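Long-range contact in cell division control protein Cdc48 (PDB 5E7P), which binds ADP and, as a AAA-family ATPase related to Cdc48, probably hydrolyses ATP: residues 579-584 / 622-627. Sequence-based numbering, arbitrary orientation.
Sequences PSLVFL and DVVVLG
Paired across the strands, F583 and L626 both put CG anti to the backbone N (chi1 -175° and -176°), and their side chains run alongside each other. CE1 of the F583 ring reaches CD2 of L626 at 3.6 Å, while the ring edge also faces O of L626, in plane. L581, with the same first torsion, brings CD1 to 4.3 Å from CB of V624 and about as near to CB of L626; L581, F583, V624 and L626 share one apolar face of the sheet. On the other face V582 packs on V625, CB to CB at 4.2 Å, and sends CG2 obliquely across to CG1 of V623. CD1 of L584 likewise slants to CG2 of V625, 4.1 Å away. G627, paired with L584, adds no side chain here.

Between the two faces the backbones run parallel, their axes 4.7 Å apart at the closest. Five hydrogen bonds join them: the amides of S580, V582 and L584 give to the carbonyls of D622, V624 and L626, and the amides of V624 and L626 return to those of S580 and V582. The bond from N of L626 to O of V582, 2.7 Å long, is almost straight. CA-H...O contacts fill in between, from P579 CA to D622 O at one end to G627 CA and L584 O at the other.

Strand 623-629 is the central one of five parallel strands in this AAA ATPase sheet; 580-585 joins it to the outermost strand 546-551, and 521-525 lies on its other side. F583 lies close to T533 of an ADP site, and S580 OG is hydrogen-bonded to A574 O and S546 OG. Helix 491-506 packs on V624 and L626, whereas helices 563-576 and 602-617 flank the face of V582, L584, V623 and V625.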
loop_
_atom_site.group_PDB
_atom_site.type_symbol
_atom_site.label_atom_id
_atom_site.label_comp_id
_atom_site.label_asym_id
_atom_site.label_seq_id
_atom_site.Cartn_x
_atom_site.Cartn_y
_atom_site.Cartn_z
ATOM N N PRO A 579 0.338 17.636 7.932
ATOM C CA PRO A 579 -0.765 17.870 6.987
ATOM C C PRO A 579 -1.525 16.602 6.594
ATOM O O PRO A 579 -0.916 15.591 6.234
ATOM C CB PRO A 579 -0.057 18.469 5.768
ATOM C CG PRO A 579 1.326 17.941 5.844
ATOM C CD PRO A 579 1.650 17.880 7.306
ATOM N N SER A 580 -2.852 16.665 6.662
ATOM C CA SER A 580 -3.675 15.472 6.495
ATOM C C SER A 580 -4.859 15.680 5.562
ATOM O O SER A 580 -5.479 16.743 5.548
ATOM C CB SER A 580 -4.194 14.985 7.854
ATOM O OG SER A 580 -3.132 14.672 8.740
ATOM N N LEU A 581 -5.170 14.642 4.796
ATOM C CA LEU A 581 -6.404 14.582 4.027
ATOM C C LEU A 581 -7.325 13.550 4.663
ATOM O O LEU A 581 -6.917 12.415 4.923
ATOM C CB LEU A 581 -6.125 14.196 2.575
ATOM C CG LEU A 581 -7.349 13.885 1.709
ATOM C CD1 LEU A 581 -8.263 15.094 1.614
ATOM C CD2 LEU A 581 -6.929 13.422 0.321
ATOM N N VAL A 582 -8.562 13.954 4.922
ATOM C CA VAL A 582 -9.566 13.052 5.462
ATOM C C VAL A 582 -10.563 12.697 4.370
ATOM O O VAL A 582 -11.387 13.522 3.975
ATOM C CB VAL A 582 -10.311 13.679 6.652
ATOM C CG1 VAL A 582 -11.349 12.708 7.198
ATOM C CG2 VAL A 582 -9.331 14.066 7.730
ATOM N N PHE A 583 -10.478 11.467 3.878
ATOM C CA PHE A 583 -11.341 11.015 2.794
ATOM C C PHE A 583 -12.504 10.179 3.329
ATOM O O PHE A 583 -12.318 9.048 3.777
ATOM C CB PHE A 583 -10.533 10.217 1.766
ATOM C CG PHE A 583 -11.319 9.815 0.549
ATOM C CD1 PHE A 583 -12.459 10.512 0.174
ATOM C CD2 PHE A 583 -10.924 8.731 -0.217
ATOM C CE1 PHE A 583 -13.187 10.137 -0.943
ATOM C CE2 PHE A 583 -11.644 8.355 -1.338
ATOM C CZ PHE A 583 -12.779 9.058 -1.702
ATOM N N LEU A 584 -13.703 10.752 3.274
ATOM C CA LEU A 584 -14.922 10.051 3.655
ATOM C C LEU A 584 -15.673 9.595 2.408
ATOM O O LEU A 584 -16.601 10.263 1.948
ATOM C CB LEU A 584 -15.815 10.959 4.504
ATOM C CG LEU A 584 -15.182 11.565 5.760
ATOM C CD1 LEU A 584 -16.141 12.542 6.431
ATOM C CD2 LEU A 584 -14.762 10.478 6.736
ATOM N N ASP A 622 -3.881 22.761 8.064
ATOM C CA ASP A 622 -3.130 21.597 7.614
ATOM C C ASP A 622 -3.987 20.332 7.566
ATOM O O ASP A 622 -3.467 19.224 7.464
ATOM C CB ASP A 622 -1.896 21.380 8.495
ATOM C CG ASP A 622 -2.165 21.669 9.964
ATOM O OD1 ASP A 622 -3.348 21.796 10.348
ATOM O OD2 ASP A 622 -1.188 21.765 10.739
ATOM N N VAL A 623 -5.303 20.499 7.641
ATOM C CA VAL A 623 -6.213 19.363 7.522
ATOM C C VAL A 623 -7.360 19.677 6.569
ATOM O O VAL A 623 -8.081 20.656 6.754
ATOM C CB VAL A 623 -6.797 18.939 8.891
ATOM C CG1 VAL A 623 -7.764 17.781 8.716
ATOM C CG2 VAL A 623 -5.688 18.564 9.864
ATOM N N VAL A 624 -7.522 18.843 5.546
ATOM C CA VAL A 624 -8.641 18.978 4.619
ATOM C C VAL A 624 -9.539 17.750 4.711
ATOM O O VAL A 624 -9.053 16.621 4.797
ATOM C CB VAL A 624 -8.165 19.136 3.163
ATOM C CG1 VAL A 624 -9.347 19.379 2.240
ATOM C CG2 VAL A 624 -7.179 20.273 3.052
ATOM N N VAL A 625 -10.849 17.975 4.705
ATOM C CA VAL A 625 -11.805 16.877 4.711
ATOM C C VAL A 625 -12.583 16.838 3.398
ATOM O O VAL A 625 -13.098 17.855 2.936
ATOM C CB VAL A 625 -12.774 16.968 5.914
ATOM C CG1 VAL A 625 -13.393 18.364 6.011
ATOM C CG2 VAL A 625 -13.847 15.886 5.824
ATOM N N LEU A 626 -12.651 15.658 2.793
ATOM C CA LEU A 626 -13.360 15.488 1.532
ATOM C C LEU A 626 -14.314 14.301 1.601
ATOM O O LEU A 626 -13.911 13.187 1.935
ATOM C CB LEU A 626 -12.363 15.303 0.386
ATOM C CG LEU A 626 -12.902 15.190 -1.042
ATOM C CD1 LEU A 626 -11.927 15.839 -2.021
ATOM C CD2 LEU A 626 -13.160 13.734 -1.431
ATOM N N GLY A 627 -15.578 14.547 1.273
ATOM C CA GLY A 627 -16.559 13.485 1.169
ATOM C C GLY A 627 -16.915 13.196 -0.279
ATOM O O GLY A 627 -16.983 14.110 -1.106
#